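Side-chain contacts in acyl-CoA dehydrogenase (Slackia heliotrinireducens, PDB 4RM7), which is a member of the acyl-CoA dehydrogenase family, with a helical N-terminal domain, a beta-sheet middle domain and a helical C-terminal domain: residues Arg66-Phe71 against Ile99-Ala104; Leu241-Arg246 against Gly312-Leu317. All coordinates share one frame; numbering follows the deposited sequence.

Interaction 1. Residues Arg66-Phe71 against Ile99-Ala104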
loop_
_atom_site.group_PDB
_atom_site.type_symbol
_atom_site.label_atom_id
_atom_site.label_comp_id
_atom_site.label_asym_id
_atom_site.label_seq_id
_atom_site.Cartn_x
_atom_site.Cartn_y
_atom_site.Cartn_z
ATOM N N ARG A 66 13.271 -30.753 28.269
ATOM C CA ARG A 66 14.030 -29.507 28.146
ATOM C C ARG A 66 13.138 -28.348 27.709
ATOM O O ARG A 66 13.043 -27.324 28.382
ATOM C CB ARG A 66 15.181 -29.669 27.153
ATOM C CG ARG A 66 16.000 -30.931 27.343
ATOM C CD ARG A 66 17.078 -31.059 26.280
ATOM N NE ARG A 66 16.540 -30.984 24.921
ATOM C CZ ARG A 66 16.212 -32.043 24.182
ATOM N NH1 ARG A 66 16.361 -33.267 24.673
ATOM N NH2 ARG A 66 15.734 -31.878 22.950
ATOM N N THR A 67 12.478 -28.518 26.572
ATOM C CA THR A 67 11.634 -27.467 26.019
ATOM C C THR A 67 10.235 -27.976 25.674
ATOM O O THR A 67 10.004 -29.182 25.578
ATOM C CB THR A 67 12.258 -26.877 24.747
ATOM O OG1 THR A 67 12.182 -27.849 23.698
ATOM C CG2 THR A 67 13.714 -26.513 24.981
ATOM N N TYR A 68 9.307 -27.048 25.482
ATOM C CA TYR A 68 8.026 -27.388 24.892
ATOM C C TYR A 68 8.188 -27.657 23.383
ATOM O O TYR A 68 9.243 -27.392 22.793
ATOM C CB TYR A 68 7.018 -26.276 25.150
ATOM C CG TYR A 68 6.696 -26.128 26.617
ATOM C CD1 TYR A 68 5.645 -26.839 27.189
ATOM C CD2 TYR A 68 7.460 -25.305 27.445
ATOM C CE1 TYR A 68 5.355 -26.725 28.535
ATOM C CE2 TYR A 68 7.172 -25.185 28.797
ATOM C CZ TYR A 68 6.121 -25.904 29.331
ATOM O OH TYR A 68 5.821 -25.802 30.665
ATOM N N ASP A 69 7.151 -28.210 22.767
ATOM C CA ASP A 69 7.149 -28.414 21.327
ATOM C C ASP A 69 6.386 -27.256 20.676
ATOM O O ASP A 69 5.148 -27.290 20.572
ATOM C CB ASP A 69 6.515 -29.757 20.965
ATOM C CG ASP A 69 7.317 -30.956 21.482
ATOM O OD1 ASP A 69 8.567 -30.864 21.587
ATOM O OD2 ASP A 69 6.693 -32.006 21.777
ATOM N N LEU A 70 7.130 -26.238 20.245
ATOM C CA LEU A 70 6.542 -24.962 19.818
ATOM C C LEU A 70 5.643 -25.056 18.567
ATOM O O LEU A 70 4.573 -24.453 18.532
ATOM C CB LEU A 70 7.649 -23.933 19.574
ATOM C CG LEU A 70 7.164 -22.493 19.409
ATOM C CD1 LEU A 70 6.360 -22.040 20.595
ATOM C CD2 LEU A 70 8.322 -21.580 19.254
ATOM N N PHE A 71 6.072 -25.798 17.550
ATOM C CA PHE A 71 5.244 -25.987 16.368
ATOM C C PHE A 71 3.906 -26.601 16.767
ATOM O O PHE A 71 2.859 -26.166 16.290
ATOM C CB PHE A 71 5.940 -26.869 15.335
ATOM C CG PHE A 71 5.164 -27.034 14.059
ATOM C CD1 PHE A 71 4.680 -25.923 13.376
ATOM C CD2 PHE A 71 4.915 -28.293 13.531
ATOM C CE1 PHE A 71 3.952 -26.066 12.178
ATOM C CE2 PHE A 71 4.180 -28.451 12.332
ATOM C CZ PHE A 71 3.707 -27.335 11.657
ATOM N N ILE A 99 7.292 -19.077 31.613
ATOM C CA ILE A 99 8.018 -18.037 32.334
ATOM C C ILE A 99 8.162 -18.343 33.827
ATOM O O ILE A 99 9.231 -18.141 34.411
ATOM C CB ILE A 99 7.330 -16.684 32.158
ATOM C CG1 ILE A 99 7.597 -16.146 30.761
ATOM C CG2 ILE A 99 7.819 -15.682 33.175
ATOM C CD1 ILE A 99 6.842 -14.878 30.477
ATOM N N LEU A 100 7.099 -18.839 34.445
ATOM C CA LEU A 100 7.189 -19.248 35.844
ATOM C C LEU A 100 8.233 -20.345 36.046
ATOM O O LEU A 100 9.055 -20.249 36.956
ATOM C CB LEU A 100 5.840 -19.737 36.374
ATOM C CG LEU A 100 5.972 -20.140 37.844
ATOM C CD1 LEU A 100 6.317 -18.924 38.642
ATOM C CD2 LEU A 100 4.732 -20.812 38.395
ATOM N N GLU A 101 8.198 -21.380 35.206
ATOM C CA GLU A 101 9.142 -22.494 35.324
ATOM C C GLU A 101 10.581 -22.019 35.209
ATOM O O GLU A 101 11.447 -22.446 35.973
ATOM C CB GLU A 101 8.877 -23.561 34.264
ATOM C CG GLU A 101 7.655 -24.427 34.531
ATOM C CD GLU A 101 7.377 -25.438 33.417
ATOM O OE1 GLU A 101 7.929 -25.306 32.304
ATOM O OE2 GLU A 101 6.598 -26.376 33.660
ATOM N N ALA A 102 10.821 -21.121 34.264
ATOM C CA ALA A 102 12.163 -20.606 34.001
ATOM C C ALA A 102 12.774 -19.897 35.202
ATOM O O ALA A 102 13.965 -20.049 35.459
ATOM C CB ALA A 102 12.135 -19.662 32.793
ATOM N N PHE A 103 11.975 -19.138 35.950
ATOM C CA PHE A 103 12.549 -18.257 36.975
ATOM C C PHE A 103 12.387 -18.740 38.412
ATOM O O PHE A 103 12.952 -18.147 39.339
ATOM C CB PHE A 103 11.953 -16.858 36.852
ATOM C CG PHE A 103 12.521 -16.070 35.724
ATOM C CD1 PHE A 103 13.677 -15.324 35.900
ATOM C CD2 PHE A 103 11.919 -16.082 34.485
ATOM C CE1 PHE A 103 14.216 -14.595 34.860
ATOM C CE2 PHE A 103 12.457 -15.358 33.440
ATOM C CZ PHE A 103 13.605 -14.614 33.630
ATOM N N ALA A 104 11.629 -19.813 38.606
ATOM C CA ALA A 104 11.378 -20.299 39.956
ATOM C C ALA A 104 11.777 -21.757 40.117
ATOM O O ALA A 104 11.739 -22.526 39.158
ATOM C CB ALA A 104 9.915 -20.115 40.315
#
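The phenol ring of Tyr68 and the carboxylate of Glu101 lie nearly parallel, their planes 16° apart, and they meet at an edge: Glu101 OE1 sits by the hydroxyl end of the ring, close to the ring plane. The two side chains approach from opposite directions. Tyr68 OH donates to Glu101 OE1 over 2.7 Å, but it reaches that oxygen from above the carboxylate plane, 43° out of it. Glu101 OE2 is 3.1 Å from the same Tyr68 OH, so the hydroxyl lies near both oxygens, with the clear bond going to OE1. On the helix, the glutamate chain runs straight beyond CG (chi2 177°), which carries its acid group out to the tyrosine. Two salt bridges complete the surroundings of the carboxylate: Arg62 NE pairs with OE1 and Arg113 NH1 with OE2. Each oxygen is thus held by a different arginine, which should limit rotation of the carboxylate and probably favours its ionised form. The contact is a small one, carried by this single pair. It joins the loop leading into helix 70-84 to the last turn of helix 90-103, with helix 106-119 alongside through Arg113 and strand 124-127 reached by Ile99 and Leu100.

Interaction 2. Residues Leu241-Arg246 against Gly312-Leu317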
loop_
_atom_site.group_PDB
_atom_site.type_symbol
_atom_site.label_atom_id
_atom_site.label_comp_id
_atom_site.label_asym_id
_atom_site.label_seq_id
_atom_site.Cartn_x
_atom_site.Cartn_y
_atom_site.Cartn_z
ATOM N N LEU A 241 12.187 -15.459 26.598
ATOM C CA LEU A 241 10.880 -16.056 26.819
ATOM C C LEU A 241 9.754 -15.279 26.125
ATOM O O LEU A 241 8.818 -15.878 25.589
ATOM C CB LEU A 241 10.609 -16.169 28.306
ATOM C CG LEU A 241 11.431 -17.326 28.857
ATOM C CD1 LEU A 241 11.591 -17.191 30.347
ATOM C CD2 LEU A 241 10.765 -18.638 28.503
ATOM N N LEU A 242 9.865 -13.955 26.108
ATOM C CA LEU A 242 8.855 -13.122 25.480
ATOM C C LEU A 242 8.815 -13.308 23.954
ATOM O O LEU A 242 7.808 -13.018 23.322
ATOM C CB LEU A 242 9.093 -11.656 25.826
ATOM C CG LEU A 242 9.067 -11.367 27.323
ATOM C CD1 LEU A 242 9.335 -9.904 27.588
ATOM C CD2 LEU A 242 7.733 -11.783 27.897
ATOM N N GLU A 243 9.890 -13.804 23.353
ATOM C CA GLU A 243 9.815 -14.131 21.938
ATOM C C GLU A 243 8.810 -15.264 21.667
ATOM O O GLU A 243 8.059 -15.208 20.697
ATOM C CB GLU A 243 11.193 -14.479 21.402
ATOM C CG GLU A 243 12.110 -13.258 21.367
ATOM C CD GLU A 243 13.450 -13.538 20.714
ATOM O OE1 GLU A 243 13.461 -14.060 19.579
ATOM O OE2 GLU A 243 14.494 -13.223 21.335
ATOM N N TYR A 244 8.770 -16.275 22.525
ATOM C CA TYR A 244 7.716 -17.273 22.422
ATOM C C TYR A 244 6.352 -16.593 22.399
ATOM O O TYR A 244 5.466 -16.981 21.644
ATOM C CB TYR A 244 7.775 -18.266 23.583
ATOM C CG TYR A 244 9.003 -19.133 23.586
ATOM C CD1 TYR A 244 9.092 -20.231 22.761
ATOM C CD2 TYR A 244 10.079 -18.843 24.410
ATOM C CE1 TYR A 244 10.222 -21.025 22.751
ATOM C CE2 TYR A 244 11.219 -19.633 24.414
ATOM C CZ TYR A 244 11.281 -20.727 23.586
ATOM O OH TYR A 244 12.401 -21.528 23.582
ATOM N N GLY A 245 6.186 -15.566 23.221
ATOM C CA GLY A 245 4.916 -14.862 23.277
ATOM C C GLY A 245 4.547 -14.253 21.934
ATOM O O GLY A 245 3.376 -14.166 21.584
ATOM N N ARG A 246 5.553 -13.836 21.168
ATOM C CA ARG A 246 5.316 -13.298 19.844
ATOM C C ARG A 246 4.865 -14.393 18.882
ATOM O O ARG A 246 3.983 -14.165 18.056
ATOM C CB ARG A 246 6.564 -12.612 19.307
ATOM C CG ARG A 246 6.944 -11.418 20.109
ATOM C CD ARG A 246 8.008 -10.613 19.474
ATOM N NE ARG A 246 8.443 -9.587 20.414
ATOM C CZ ARG A 246 9.691 -9.427 20.821
ATOM N NH1 ARG A 246 10.651 -10.210 20.352
ATOM N NH2 ARG A 246 9.976 -8.475 21.687
ATOM N N GLY A 312 16.320 -26.410 17.350
ATOM C CA GLY A 312 17.415 -25.825 18.110
ATOM C C GLY A 312 18.223 -24.811 17.313
ATOM O O GLY A 312 19.400 -24.606 17.578
ATOM N N GLU A 313 17.582 -24.176 16.337
ATOM C CA GLU A 313 18.238 -23.251 15.420
ATOM C C GLU A 313 17.495 -21.925 15.350
ATOM O O GLU A 313 17.518 -21.251 14.316
ATOM C CB GLU A 313 18.331 -23.849 14.021
ATOM C CG GLU A 313 19.191 -25.107 13.937
ATOM C CD GLU A 313 19.008 -25.871 12.622
ATOM O OE1 GLU A 313 18.223 -25.420 11.757
ATOM O OE2 GLU A 313 19.648 -26.932 12.459
ATOM N N HIS A 314 16.825 -21.571 16.443
ATOM C CA HIS A 314 16.152 -20.290 16.549
ATOM C C HIS A 314 17.073 -19.142 16.195
ATOM O O HIS A 314 18.209 -19.093 16.659
ATOM C CB HIS A 314 15.616 -20.077 17.958
ATOM C CG HIS A 314 15.162 -18.677 18.221
ATOM N ND1 HIS A 314 15.784 -17.847 19.130
ATOM C CD2 HIS A 314 14.152 -17.951 17.680
ATOM C CE1 HIS A 314 15.170 -16.676 19.149
ATOM N NE2 HIS A 314 14.174 -16.712 18.279
ATOM N N LYS A 315 16.574 -18.237 15.357
ATOM C CA LYS A 315 17.226 -16.964 15.091
ATOM C C LYS A 315 16.272 -15.860 15.503
ATOM O O LYS A 315 15.086 -15.904 15.162
ATOM C CB LYS A 315 17.590 -16.814 13.611
ATOM C CG LYS A 315 18.344 -17.979 13.009
ATOM C CD LYS A 315 18.600 -17.776 11.523
ATOM C CE LYS A 315 19.470 -18.898 10.958
ATOM N NZ LYS A 315 20.666 -19.158 11.831
ATOM N N ARG A 316 16.783 -14.867 16.225
ATOM C CA ARG A 316 15.976 -13.721 16.638
ATOM C C ARG A 316 15.275 -13.040 15.464
ATOM O O ARG A 316 14.140 -12.584 15.587
ATOM C CB ARG A 316 16.846 -12.705 17.366
ATOM C CG ARG A 316 17.434 -13.214 18.675
ATOM C CD ARG A 316 17.217 -12.221 19.799
ATOM N NE ARG A 316 17.872 -10.927 19.569
ATOM C CZ ARG A 316 17.276 -9.743 19.723
ATOM N NH1 ARG A 316 15.997 -9.677 20.100
ATOM N NH2 ARG A 316 17.956 -8.625 19.492
ATOM N N LEU A 317 15.958 -12.981 14.323
ATOM C CA LEU A 317 15.460 -12.257 13.162
ATOM C C LEU A 317 14.194 -12.874 12.592
ATOM O O LEU A 317 13.312 -12.150 12.128
ATOM C CB LEU A 317 16.508 -12.211 12.081
ATOM C CG LEU A 317 16.120 -11.380 10.863
ATOM C CD1 LEU A 317 15.730 -9.962 11.312
ATOM C CD2 LEU A 317 17.315 -11.342 9.948
#
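Glu243 carries this contact, reaching from helix 234-270 to His314 in the turn before helix 316-341 and to Arg316 in its first turn. Its CB points toward residues 312-317, and CG stands anti to the carbonyl carbon (chi1 -69°). Beyond CG the chain is extended, taking Glu243 CD to within 3.9 Å of His314 CE1. At the tip the two oxygens part company. OE1 lies at the edge of the imidazole, in the ring plane, with Glu243 OE1 and His314 NE2 3.0 Å apart. The carboxylate is nevertheless turned 54° from the ring, so the two flat groups are far from coplanar. OE2 turns to the arginine, where Glu243 OE2 and Arg316 CD are 3.3 Å apart. The Arg316 chain, bent at chi2 and chi3, crosses the glutamate at about a right angle and offers its aliphatic part first. Arg316 NH1 remains 4.0 Å from Glu243 OE2, beyond a salt bridge, so any attraction there is one of nearby opposite charges. Other groups also line the imidazole of His314: the backbone N of Arg316 lies 3.7 Å above one face, offset toward its rim, and Tyr309 stacks with the ring. Val319 packs against both Glu243 and His314. The motif is the turn between two helices of a bundle: Gly312, with positive phi, ends helix 282-311 in a Schellman motif, Lys315 takes the N-cap position of helix 316-341, and helix 234-270 lies against the turn through Glu243, as suits the all-helical C-terminal domain of acyl-CoA dehydrogenases.

Read from the N terminus, interaction 1 comes first and closes a loop of 27 residues, mostly helix, within the N-terminal domain. The chain then runs through the strands of the middle domain before interaction 2 opens; that contact spans 65 residues, again largely helical, within the C-terminal domain. The two loops follow in series, neither enclosing nor crossing the other. In space they adjoin, with centres about 12 Å apart. Leu241 packs on Ile99, Ala102 and Phe103, Leu241 CD1 lying 3.5 Å from Ala102 CB, while Tyr244 meets Leu70. Helix 234-270 thus lies against both segments of interaction 1, joining the helical N-terminal part to the C-terminal bundle.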